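Protein interacting with HSP90 1 (Saccharomyces cerevisiae, PDB 4CHH) takes part in pre-rRNA processing, belongs to the R2TP complex and interacts with Hsp90, this chain being its N-terminal PIH1 domain. Local coordinates at residues A[142-145]-A[150-153]; A[51-56]-A[97-102]; A[58-63]-A[162-167]; A[111-116]-A[145-150]. All blocks are in the same frame, centred on the assembly; numbering follows the deposited sequence.

Contact 1. Residues A[142-145]-A[150-153]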
loop_
_atom_site.group_PDB
_atom_site.type_symbol
_atom_site.label_atom_id
_atom_site.label_comp_id
_atom_site.label_asym_id
_atom_site.label_seq_id
_atom_site.Cartn_x
_atom_site.Cartn_y
_atom_site.Cartn_z
ATOM N N SER A 142 -3.106 4.979 -3.738
ATOM C CA SER A 142 -4.158 4.042 -3.314
ATOM C C SER A 142 -4.894 4.527 -2.079
ATOM O O SER A 142 -6.112 4.394 -2.042
ATOM C CB SER A 142 -3.604 2.642 -3.077
ATOM O OG SER A 142 -3.028 2.181 -4.284
ATOM N N CYS A 143 -4.178 5.080 -1.064
ATOM C CA CYS A 143 -4.842 5.570 0.156
ATOM C C CYS A 143 -5.627 6.822 -0.158
ATOM O O CYS A 143 -6.730 7.003 0.359
ATOM C CB CYS A 143 -3.827 5.799 1.279
ATOM S SG CYS A 143 -2.808 4.339 1.638
ATOM N N GLU A 144 -5.052 7.690 -1.019
ATOM C CA GLU A 144 -5.677 8.933 -1.471
ATOM C C GLU A 144 -7.010 8.663 -2.175
ATOM O O GLU A 144 -7.976 9.377 -1.945
ATOM C CB GLU A 144 -4.743 9.676 -2.429
ATOM C CG GLU A 144 -3.580 10.312 -1.693
ATOM C CD GLU A 144 -2.627 11.040 -2.602
ATOM O OE1 GLU A 144 -2.386 10.552 -3.735
ATOM O OE2 GLU A 144 -2.096 12.088 -2.164
ATOM N N ILE A 145 -7.043 7.648 -3.042
ATOM C CA ILE A 145 -8.230 7.256 -3.798
ATOM C C ILE A 145 -9.316 6.667 -2.868
ATOM O O ILE A 145 -10.474 7.120 -2.909
ATOM C CB ILE A 145 -7.852 6.265 -4.949
ATOM C CG1 ILE A 145 -7.157 7.028 -6.099
ATOM C CG2 ILE A 145 -9.090 5.482 -5.495
ATOM C CD1 ILE A 145 -6.284 6.101 -7.063
ATOM N N VAL A 150 -5.262 13.691 0.867
ATOM C CA VAL A 150 -4.136 14.191 0.077
ATOM C C VAL A 150 -2.922 13.967 0.963
ATOM O O VAL A 150 -2.947 14.397 2.114
ATOM C CB VAL A 150 -4.307 15.664 -0.420
ATOM C CG1 VAL A 150 -3.042 16.156 -1.140
ATOM C CG2 VAL A 150 -5.537 15.795 -1.344
ATOM N N LEU A 151 -1.922 13.199 0.483
ATOM C CA LEU A 151 -0.723 12.882 1.290
ATOM C C LEU A 151 0.501 13.599 0.738
ATOM O O LEU A 151 0.592 13.785 -0.462
ATOM C CB LEU A 151 -0.487 11.347 1.360
ATOM C CG LEU A 151 -1.695 10.501 1.902
ATOM C CD1 LEU A 151 -1.429 9.005 1.784
ATOM C CD2 LEU A 151 -2.068 10.878 3.313
ATOM N N CYS A 152 1.392 14.066 1.616
ATOM C CA CYS A 152 2.606 14.806 1.236
ATOM C C CYS A 152 3.636 13.891 0.566
ATOM O O CYS A 152 3.899 12.794 1.051
ATOM C CB CYS A 152 3.219 15.519 2.444
ATOM S SG CYS A 152 4.502 16.721 2.000
ATOM N N ARG A 153 4.186 14.347 -0.569
ATOM C CA ARG A 153 5.240 13.675 -1.328
ATOM C C ARG A 153 6.626 14.190 -0.876
ATOM O O ARG A 153 7.633 13.573 -1.194
ATOM C CB ARG A 153 5.045 13.884 -2.865
ATOM C CG ARG A 153 3.683 13.363 -3.444
ATOM C CD ARG A 153 3.433 11.898 -3.126
ATOM N NE ARG A 153 2.410 11.278 -3.982
ATOM C CZ ARG A 153 1.113 11.223 -3.711
ATOM N NH1 ARG A 153 0.630 11.811 -2.626
ATOM N NH2 ARG A 153 0.282 10.597 -4.538
#

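Contact 2. Residues A[51-56]-A[97-102]. With EDO (1,2-ethanediol), chain C.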
loop_
_atom_site.group_PDB
_atom_site.type_symbol
_atom_site.label_atom_id
_atom_site.label_comp_id
_atom_site.label_asym_id
_atom_site.label_seq_id
_atom_site.Cartn_x
_atom_site.Cartn_y
_atom_site.Cartn_z
ATOM N N GLU A 51 -15.470 10.996 6.290
ATOM C CA GLU A 51 -15.141 10.950 7.721
ATOM C C GLU A 51 -14.169 12.067 8.106
ATOM O O GLU A 51 -13.485 12.611 7.253
ATOM C CB GLU A 51 -14.576 9.577 8.100
ATOM C CG GLU A 51 -15.610 8.470 7.953
ATOM C CD GLU A 51 -15.073 7.080 7.664
ATOM O OE1 GLU A 51 -13.881 6.942 7.310
ATOM O OE2 GLU A 51 -15.848 6.115 7.834
ATOM N N LYS A 52 -14.143 12.424 9.391
ATOM C CA LYS A 52 -13.276 13.510 9.846
ATOM C C LYS A 52 -11.883 13.024 10.239
ATOM O O LYS A 52 -11.730 12.086 11.028
ATOM C CB LYS A 52 -13.899 14.256 11.038
ATOM C CG LYS A 52 -15.303 14.795 10.785
ATOM C CD LYS A 52 -15.893 15.327 12.085
ATOM C CE LYS A 52 -17.397 15.390 12.063
ATOM N NZ LYS A 52 -17.949 15.762 13.393
ATOM N N LEU A 53 -10.878 13.671 9.666
ATOM C CA LEU A 53 -9.458 13.475 9.969
ATOM C C LEU A 53 -8.864 14.848 10.243
ATOM O O LEU A 53 -9.411 15.844 9.764
ATOM C CB LEU A 53 -8.702 12.749 8.840
ATOM C CG LEU A 53 -9.072 11.267 8.525
ATOM C CD1 LEU A 53 -8.134 10.706 7.443
ATOM C CD2 LEU A 53 -9.006 10.372 9.778
ATOM N N GLN A 54 -7.820 14.913 11.062
ATOM C CA GLN A 54 -7.125 16.171 11.371
ATOM C C GLN A 54 -5.971 16.399 10.386
ATOM O O GLN A 54 -5.056 15.579 10.331
ATOM C CB GLN A 54 -6.575 16.148 12.818
ATOM C CG GLN A 54 -7.629 15.921 13.885
ATOM C CD GLN A 54 -7.039 15.979 15.270
ATOM O OE1 GLN A 54 -6.103 15.245 15.615
ATOM N NE2 GLN A 54 -7.582 16.851 16.097
ATOM N N ASP A 55 -5.994 17.513 9.626
ATOM C CA ASP A 55 -4.904 17.869 8.705
ATOM C C ASP A 55 -3.570 18.023 9.444
ATOM O O ASP A 55 -3.545 18.459 10.604
ATOM C CB ASP A 55 -5.216 19.186 7.973
ATOM C CG ASP A 55 -6.501 19.188 7.168
ATOM O OD1 ASP A 55 -7.045 18.088 6.907
ATOM O OD2 ASP A 55 -6.958 20.287 6.790
ATOM N N GLY A 56 -2.494 17.617 8.782
ATOM C CA GLY A 56 -1.146 17.750 9.322
ATOM C C GLY A 56 -0.668 16.593 10.176
ATOM O O GLY A 56 0.498 16.562 10.565
ATOM N N SER A 97 -6.203 -1.537 2.923
ATOM C CA SER A 97 -7.135 -1.663 4.030
ATOM C C SER A 97 -7.857 -0.350 4.287
ATOM O O SER A 97 -7.440 0.703 3.803
ATOM C CB SER A 97 -6.365 -2.084 5.280
ATOM O OG SER A 97 -5.568 -1.020 5.783
ATOM N N CYS A 98 -8.880 -0.387 5.147
ATOM C CA CYS A 98 -9.470 0.839 5.649
ATOM C C CYS A 98 -8.396 1.436 6.607
ATOM O O CYS A 98 -7.532 0.684 7.078
ATOM C CB CYS A 98 -10.790 0.549 6.360
ATOM S SG CYS A 98 -10.586 -0.212 7.991
ATOM N N TYR A 99 -8.386 2.757 6.825
ATOM C CA TYR A 99 -7.377 3.322 7.712
ATOM C C TYR A 99 -7.710 2.971 9.153
ATOM O O TYR A 99 -8.857 2.669 9.491
ATOM C CB TYR A 99 -7.190 4.855 7.533
ATOM C CG TYR A 99 -8.398 5.685 7.912
ATOM C CD1 TYR A 99 -8.651 6.024 9.242
ATOM C CD2 TYR A 99 -9.292 6.134 6.941
ATOM C CE1 TYR A 99 -9.797 6.726 9.602
ATOM C CE2 TYR A 99 -10.429 6.861 7.288
ATOM C CZ TYR A 99 -10.665 7.174 8.618
ATOM O OH TYR A 99 -11.773 7.905 8.967
ATOM N N ARG A 100 -6.700 3.005 9.993
ATOM C CA ARG A 100 -6.914 2.821 11.417
ATOM C C ARG A 100 -6.137 3.909 12.158
ATOM O O ARG A 100 -5.322 4.617 11.541
ATOM C CB ARG A 100 -6.648 1.384 11.897
ATOM C CG ARG A 100 -5.255 0.889 11.823
ATOM C CD ARG A 100 -5.268 -0.627 11.995
ATOM N NE ARG A 100 -3.952 -1.155 11.659
ATOM C CZ ARG A 100 -3.591 -1.535 10.445
ATOM N NH1 ARG A 100 -4.471 -1.534 9.451
ATOM N NH2 ARG A 100 -2.366 -1.978 10.226
ATOM N N MET A 101 -6.506 4.158 13.418
ATOM C CA MET A 101 -5.869 5.222 14.173
ATOM C C MET A 101 -4.910 4.681 15.208
ATOM O O MET A 101 -5.189 3.687 15.882
ATOM C CB MET A 101 -6.898 6.134 14.856
ATOM C CG MET A 101 -7.582 7.069 13.900
ATOM S SD MET A 101 -8.659 8.270 14.709
ATOM C CE MET A 101 -9.867 8.588 13.319
ATOM N N ASP A 102 -3.765 5.340 15.293
ATOM C CA ASP A 102 -2.736 5.136 16.294
ATOM C C ASP A 102 -2.453 6.499 16.907
ATOM O O ASP A 102 -3.078 7.487 16.517
ATOM C CB ASP A 102 -1.471 4.456 15.728
ATOM C CG ASP A 102 -0.735 3.581 16.744
ATOM O OD1 ASP A 102 -0.850 3.857 17.974
ATOM O OD2 ASP A 102 -0.050 2.619 16.315
HETATM C C1 EDO C . -11.808 10.254 5.809
HETATM O O1 EDO C . -12.925 10.099 4.958
HETATM C C2 EDO C . -10.738 11.068 5.096
HETATM O O2 EDO C . -11.254 12.205 4.466
HETATM O O HOH W 1 -12.390 9.413 11.139
#

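Contact 3. Residues A[58-63]-A[162-167]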
loop_
_atom_site.group_PDB
_atom_site.type_symbol
_atom_site.label_atom_id
_atom_site.label_comp_id
_atom_site.label_asym_id
_atom_site.label_seq_id
_atom_site.Cartn_x
_atom_site.Cartn_y
_atom_site.Cartn_z
ATOM N N LYS A 58 0.588 12.772 11.132
ATOM C CA LYS A 58 1.483 11.759 10.588
ATOM C C LYS A 58 0.681 10.623 10.015
ATOM O O LYS A 58 -0.352 10.222 10.557
ATOM C CB LYS A 58 2.446 11.203 11.662
ATOM C CG LYS A 58 3.514 12.161 12.162
ATOM C CD LYS A 58 4.534 11.398 13.019
ATOM C CE LYS A 58 5.219 12.280 14.043
ATOM N NZ LYS A 58 6.594 12.668 13.626
ATOM N N VAL A 59 1.167 10.110 8.923
ATOM C CA VAL A 59 0.558 9.000 8.221
ATOM C C VAL A 59 1.597 7.903 8.062
ATOM O O VAL A 59 2.759 8.171 7.737
ATOM C CB VAL A 59 -0.064 9.440 6.849
ATOM C CG1 VAL A 59 -0.456 8.215 6.006
ATOM C CG2 VAL A 59 -1.285 10.325 7.071
ATOM N N PHE A 60 1.166 6.669 8.282
ATOM C CA PHE A 60 1.996 5.491 8.068
ATOM C C PHE A 60 1.311 4.532 7.140
ATOM O O PHE A 60 0.123 4.239 7.296
ATOM C CB PHE A 60 2.338 4.773 9.369
ATOM C CG PHE A 60 3.172 5.586 10.318
ATOM C CD1 PHE A 60 2.573 6.439 11.239
ATOM C CD2 PHE A 60 4.557 5.467 10.327
ATOM C CE1 PHE A 60 3.347 7.195 12.126
ATOM C CE2 PHE A 60 5.333 6.210 11.236
ATOM C CZ PHE A 60 4.718 7.071 12.120
ATOM N N ILE A 61 2.060 4.030 6.182
ATOM C CA ILE A 61 1.537 3.032 5.262
ATOM C C ILE A 61 2.365 1.768 5.419
ATOM O O ILE A 61 3.575 1.805 5.211
ATOM C CB ILE A 61 1.521 3.517 3.784
ATOM C CG1 ILE A 61 0.626 4.748 3.592
ATOM C CG2 ILE A 61 1.156 2.346 2.853
ATOM C CD1 ILE A 61 0.804 5.546 2.207
ATOM N N ASN A 62 1.714 0.662 5.785
ATOM C CA ASN A 62 2.362 -0.631 5.884
ATOM C C ASN A 62 2.365 -1.323 4.512
ATOM O O ASN A 62 1.334 -1.819 4.093
ATOM C CB ASN A 62 1.657 -1.508 6.949
ATOM C CG ASN A 62 1.902 -1.012 8.369
ATOM O OD1 ASN A 62 3.013 -0.662 8.735
ATOM N ND2 ASN A 62 0.865 -0.888 9.173
ATOM N N VAL A 63 3.527 -1.353 3.823
ATOM C CA VAL A 63 3.670 -2.072 2.547
ATOM C C VAL A 63 3.923 -3.517 2.928
ATOM O O VAL A 63 4.867 -3.826 3.645
ATOM C CB VAL A 63 4.754 -1.520 1.597
ATOM C CG1 VAL A 63 4.662 -2.193 0.227
ATOM C CG2 VAL A 63 4.655 -0.005 1.476
ATOM N N LYS A 162 9.511 -3.041 10.135
ATOM C CA LYS A 162 8.762 -3.829 9.153
ATOM C C LYS A 162 7.283 -3.350 9.048
ATOM O O LYS A 162 6.680 -3.441 7.985
ATOM C CB LYS A 162 8.821 -5.325 9.516
ATOM C CG LYS A 162 10.166 -5.975 9.150
ATOM C CD LYS A 162 10.160 -7.478 9.411
ATOM N N LYS A 163 6.719 -2.852 10.153
ATOM C CA LYS A 163 5.334 -2.374 10.199
ATOM C C LYS A 163 5.153 -1.386 11.349
ATOM O O LYS A 163 5.925 -1.390 12.301
ATOM C CB LYS A 163 4.322 -3.558 10.333
ATOM C CG LYS A 163 4.459 -4.319 11.672
ATOM C CD LYS A 163 3.393 -5.396 11.889
ATOM C CE LYS A 163 3.747 -6.316 13.057
ATOM N NZ LYS A 163 4.056 -5.557 14.305
ATOM N N LYS A 164 4.118 -0.556 11.244
ATOM C CA LYS A 164 3.666 0.361 12.269
ATOM C C LYS A 164 2.465 -0.281 12.925
ATOM O O LYS A 164 1.549 -0.704 12.223
ATOM C CB LYS A 164 3.318 1.743 11.681
ATOM C CG LYS A 164 2.771 2.736 12.701
ATOM C CD LYS A 164 3.866 3.266 13.650
ATOM C CE LYS A 164 3.303 4.187 14.697
ATOM N NZ LYS A 164 4.398 4.908 15.392
ATOM N N GLY A 165 2.503 -0.389 14.252
ATOM C CA GLY A 165 1.425 -0.980 15.030
ATOM C C GLY A 165 1.625 -2.455 15.314
ATOM O O GLY A 165 2.673 -3.032 14.998
ATOM N N ALA A 166 0.619 -3.083 15.936
ATOM C CA ALA A 166 0.711 -4.504 16.264
ATOM C C ALA A 166 0.457 -5.344 14.986
ATOM O O ALA A 166 0.694 -4.853 13.878
ATOM C CB ALA A 166 -0.276 -4.854 17.388
ATOM N N GLU A 167 -0.028 -6.581 15.118
ATOM C CA GLU A 167 -0.288 -7.468 13.985
ATOM C C GLU A 167 -1.103 -6.761 12.882
ATOM O O GLU A 167 -2.015 -6.005 13.200
ATOM C CB GLU A 167 -1.019 -8.728 14.468
ATOM C CG GLU A 167 -0.266 -9.513 15.531
HETATM O O HOH W 2 4.596 -3.847 6.348
#

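Contact 4. Residues A[111-116]-A[145-150]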
loop_
_atom_site.group_PDB
_atom_site.type_symbol
_atom_site.label_atom_id
_atom_site.label_comp_id
_atom_site.label_asym_id
_atom_site.label_seq_id
_atom_site.Cartn_x
_atom_site.Cartn_y
_atom_site.Cartn_z
ATOM N N TYR A 111 -2.517 8.251 11.349
ATOM C CA TYR A 111 -3.354 7.366 10.535
ATOM C C TYR A 111 -2.540 6.336 9.830
ATOM O O TYR A 111 -1.452 6.613 9.340
ATOM C CB TYR A 111 -4.225 8.175 9.567
ATOM C CG TYR A 111 -4.907 9.314 10.286
ATOM C CD1 TYR A 111 -5.787 9.072 11.344
ATOM C CD2 TYR A 111 -4.614 10.633 9.971
ATOM C CE1 TYR A 111 -6.351 10.120 12.065
ATOM C CE2 TYR A 111 -5.224 11.688 10.643
ATOM C CZ TYR A 111 -6.076 11.428 11.700
ATOM O OH TYR A 111 -6.651 12.479 12.355
ATOM N N VAL A 112 -3.034 5.110 9.875
ATOM C CA VAL A 112 -2.330 3.939 9.369
ATOM C C VAL A 112 -3.180 3.192 8.333
ATOM O O VAL A 112 -4.341 2.888 8.584
ATOM C CB VAL A 112 -1.918 3.004 10.552
ATOM C CG1 VAL A 112 -1.157 1.774 10.069
ATOM C CG2 VAL A 112 -1.106 3.755 11.612
ATOM N N TRP A 113 -2.571 2.878 7.184
ATOM C CA TRP A 113 -3.158 2.054 6.124
ATOM C C TRP A 113 -2.246 0.899 5.831
ATOM O O TRP A 113 -1.023 1.047 5.923
ATOM C CB TRP A 113 -3.315 2.849 4.807
ATOM C CG TRP A 113 -4.466 3.787 4.701
ATOM C CD1 TRP A 113 -5.653 3.538 4.078
ATOM C CD2 TRP A 113 -4.460 5.199 5.007
ATOM N NE1 TRP A 113 -6.409 4.690 4.022
ATOM C CE2 TRP A 113 -5.702 5.726 4.575
ATOM C CE3 TRP A 113 -3.533 6.066 5.614
ATOM C CZ2 TRP A 113 -6.053 7.074 4.749
ATOM C CZ3 TRP A 113 -3.871 7.410 5.775
ATOM C CH2 TRP A 113 -5.111 7.907 5.334
ATOM N N ASP A 114 -2.808 -0.226 5.400
ATOM C CA ASP A 114 -1.978 -1.347 4.940
ATOM C C ASP A 114 -2.149 -1.421 3.431
ATOM O O ASP A 114 -3.276 -1.307 2.955
ATOM C CB ASP A 114 -2.342 -2.696 5.595
ATOM C CG ASP A 114 -2.362 -2.700 7.118
ATOM O OD1 ASP A 114 -1.484 -2.058 7.729
ATOM O OD2 ASP A 114 -3.270 -3.336 7.697
ATOM N N CYS A 115 -1.062 -1.568 2.691
ATOM C CA CYS A 115 -1.087 -1.702 1.220
ATOM C C CYS A 115 -0.426 -3.032 0.891
ATOM O O CYS A 115 0.794 -3.140 0.988
ATOM C CB CYS A 115 -0.362 -0.527 0.547
ATOM S SG CYS A 115 -1.304 1.013 0.523
ATOM N N CYS A 116 -1.231 -4.044 0.532
ATOM C CA CYS A 116 -0.786 -5.404 0.297
ATOM C C CYS A 116 -0.620 -5.702 -1.182
ATOM O O CYS A 116 -1.535 -5.509 -1.980
ATOM C CB CYS A 116 -1.758 -6.388 0.955
ATOM S SG CYS A 116 -1.101 -8.055 1.167
ATOM N N ILE A 145 -7.043 7.648 -3.042
ATOM C CA ILE A 145 -8.230 7.256 -3.798
ATOM C C ILE A 145 -9.316 6.667 -2.868
ATOM O O ILE A 145 -10.474 7.120 -2.909
ATOM C CB ILE A 145 -7.852 6.265 -4.949
ATOM C CG1 ILE A 145 -7.157 7.028 -6.099
ATOM C CG2 ILE A 145 -9.090 5.482 -5.495
ATOM C CD1 ILE A 145 -6.284 6.101 -7.063
ATOM N N ARG A 146 -8.945 5.659 -2.050
ATOM C CA ARG A 146 -9.938 4.967 -1.248
ATOM C C ARG A 146 -10.545 5.836 -0.134
ATOM O O ARG A 146 -11.705 5.610 0.192
ATOM C CB ARG A 146 -9.412 3.626 -0.696
ATOM C CG ARG A 146 -8.400 3.701 0.453
ATOM C CD ARG A 146 -8.556 2.467 1.360
ATOM N NE ARG A 146 -9.814 2.494 2.122
ATOM C CZ ARG A 146 -10.627 1.453 2.306
ATOM N NH1 ARG A 146 -10.325 0.265 1.801
ATOM N NH2 ARG A 146 -11.747 1.595 3.006
ATOM N N ASP A 147 -9.815 6.841 0.394
ATOM C CA ASP A 147 -10.344 7.643 1.483
ATOM C C ASP A 147 -10.415 9.151 1.205
ATOM O O ASP A 147 -10.727 9.893 2.131
ATOM C CB ASP A 147 -9.525 7.358 2.762
ATOM C CG ASP A 147 -9.931 6.032 3.384
ATOM O OD1 ASP A 147 -11.098 5.918 3.827
ATOM O OD2 ASP A 147 -9.111 5.078 3.356
ATOM N N SER A 148 -10.240 9.602 -0.060
ATOM C CA SER A 148 -10.269 11.036 -0.454
ATOM C C SER A 148 -9.363 11.905 0.429
ATOM O O SER A 148 -9.778 12.954 0.910
ATOM C CB SER A 148 -11.682 11.606 -0.448
ATOM O OG SER A 148 -12.403 11.029 -1.515
ATOM N N VAL A 149 -8.116 11.471 0.611
ATOM C CA VAL A 149 -7.129 12.222 1.383
ATOM C C VAL A 149 -6.072 12.711 0.437
ATOM O O VAL A 149 -5.989 12.213 -0.675
ATOM C CB VAL A 149 -6.517 11.378 2.557
ATOM C CG1 VAL A 149 -7.598 10.988 3.567
ATOM C CG2 VAL A 149 -5.748 10.138 2.054
ATOM N N VAL A 150 -5.262 13.691 0.867
ATOM C CA VAL A 150 -4.136 14.191 0.077
ATOM C C VAL A 150 -2.922 13.967 0.963
ATOM O O VAL A 150 -2.947 14.397 2.114
ATOM C CB VAL A 150 -4.307 15.664 -0.420
ATOM C CG1 VAL A 150 -3.042 16.156 -1.140
ATOM C CG2 VAL A 150 -5.537 15.795 -1.344
#

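Contact 1. Residues A[142-145]-A[150-153]
Glu144, near the end of helix 129-147, reaches across to strand 149-151 and its exit, where its carboxylate meets a main-chain N-H and the guanidinium of Arg153. The Glu144 chain runs out straight beyond CG (chi2 179°), which carries the acid past the flank of Leu151. There Glu144 OE2 takes a nearly linear bond from Leu151 N at 2.9 Å, using the lone pair that faces away from OE1. Arg153 grips the same carboxylate end-on: its NH1 lies 2.8 Å from Glu144 OE2, and its NH2 2.8 Å from Glu144 OE1. Both oxygens sit close to the guanidinium plane, yet the carboxylate is turned 41° against it, and both nitrogens approach from above the carboxylate plane. The bend in Arg153 at chi2 (-55°) folds its chain back toward the helix. NH1 also makes a weak bond to Leu151 O, while Arg153 NE forms a salt bridge with Glu137, about two turns earlier on the same helix. Beneath this layer, Leu151 CD1 packs on Cys143 CB at 4.0 Å, the beta carbon of a small cysteine against a branched aliphatic chain, suiting the buried side between helix and sheet. With an arginine and a peptide N-H converging on it, Glu144 probably stays ionised; its hydrogen bond joins the helix to strand 149-151 and its salt bridge joins it to the residues just beyond.

Contact 2. Residues A[51-56]-A[97-102]
Tyr99 extends its ring toward the loop 51-56, with Glu51 at the hydroxyl end and Leu53 CD1 over one face of the ring. Its CG lies between the backbone N and the carbonyl carbon (chi1 65°), and this turns the phenol to the loop. Tyr99 OH is 2.8 Å from Glu51 OE1, close enough for a hydrogen bond, though at best a weak one, with the carboxylate almost perpendicular to the ring. A water 2.7 Å from Tyr99 OH donates to Lys52 O. Leu53 CD2 rests 3.7 Å from Tyr99 CE1, and a 1,2-ethanediol, probably from the crystallisation liquor, lies beside both side chains and accepts from Glu51 N. A leucine in place of Tyr99 would probably leave the water without its hydroxyl partner and Glu51 OE1 without a polar neighbour there. The loop joins the antiparallel strands 29-47 and 58-66, whereas Tyr99 sits at the break in strand 95-103, which pairs antiparallel with 109-118; the contact therefore spans separate parts of the mixed sheet at the protein surface. Arg100 instead forms a salt bridge with Asp114. Met101 turns back to the loop, and its extended, flexible thioether chain brings CE to 4.1 Å from Leu53 CD2.

Contact 3. Residues A[58-63]-A[162-167]
The amide oxygen of Asn62 accepts the shortest direct bond between the two segments: Lys164 N lies 2.7 Å from Asn62 OD1, in a nearly straight N-H...O line tilted 18° from the carbonyl plane. The other half of the amide answers the same residue, because Asn62 ND2 donates to Lys164 O at 3.1 Å, in the plane of that carbonyl and on a lone pair. An asparagine suits the place, since one flat group offers an acceptor and a donor to the N-H and C=O of a single residue in a loop that has no regular strand. Asn62 ND2 also bonds to Asp114 OD1, which helps fix which way round the amide is turned. An aspartate here would probably leave Lys164 O without its donor and set a second negative charge against Asp114.

Beside this pairing, the Lys164 side chain lies over one face of the Phe60 ring. Its bend at chi2 (73°) directs the methylenes across the ring: Lys164 CG is 3.7 Å from Phe60 CG, and CD sits 3.9 Å above the ring centre in a CH-pi contact. The ammonium then makes an off-centre cation-pi approach, NZ being 4.4 Å from the centroid. Phe60, itself buried, thus gives the methylenes of the partly exposed lysine a flat apolar bed. Ile61 points the other way, onto helix 129-147. The arrangement is that of a layered alpha/beta domain, in which strand 58-66 lies between helix 129-147 on one face of the mixed sheet and the loop 162-167 on the other.

Contact 4. Residues A[111-116]-A[145-150]
The indole of Trp113 is met at its edge by Arg146 and Asp147, near the plane of the ring: Asp147 OD2 faces NE1, and Arg146 CD comes up 4.1 Å from the same nitrogen. Trp113 NE1 donates to Asp147 OD2 at 2.8 Å with the acceptor close to the ring plane, while the carboxylate is turned 53° against the indole. Tryptophan suits the spot because its large apolar ring can be buried between helix and sheet with its single N-H aimed at the partly exposed Asp147. Asp147 OD2 takes a second bond, from Arg146 NE at 2.9 Å, and the two donors reach it from opposite faces of the carboxylate plane. Arg146 takes a chi1 of 74°, and bends at chi2 and chi3 then curl its chain back to its neighbour. The paired donors would be expected to favour the ionised carboxylate. Val149 CG2, part of a compact branched group, comes obliquely to the benzo end of the indole, 4.0 Å from Trp113 CH2. Ser148, the first residue to leave helical backbone angles, has positive phi (50°), and the chain goes on into strand 149-151. The whole is an alpha-to-beta connection in which the last turn of helix 129-147 and the strand after it close over a tryptophan rising from strand 109-118 of the mixed sheet.

How the contacts relate
Contacts 1 and 4 meet at the end of helix 129-147, their centres 7 Å apart: Cys143 SG of contact 1 lies 3.5 Å from Trp113 CG of contact 4. Contact 3 works mainly on the other face of the sheet, but Ile61 and Val59 project from the opposite face of its strand; Ile61 touches Cys143 and Leu151, and Val59 touches Leu151 and Trp113. Strands 58-66 and 109-118 run side by side, joining contacts 3 and 4 by main-chain bonds. Contact 2, centred 8 Å from contact 4, is linked to it by a probable hydrogen bond between Arg100 N and Val112 O, 2.7 Å apart. An ethanediol also lies about 3 Å from the side chain of Val149.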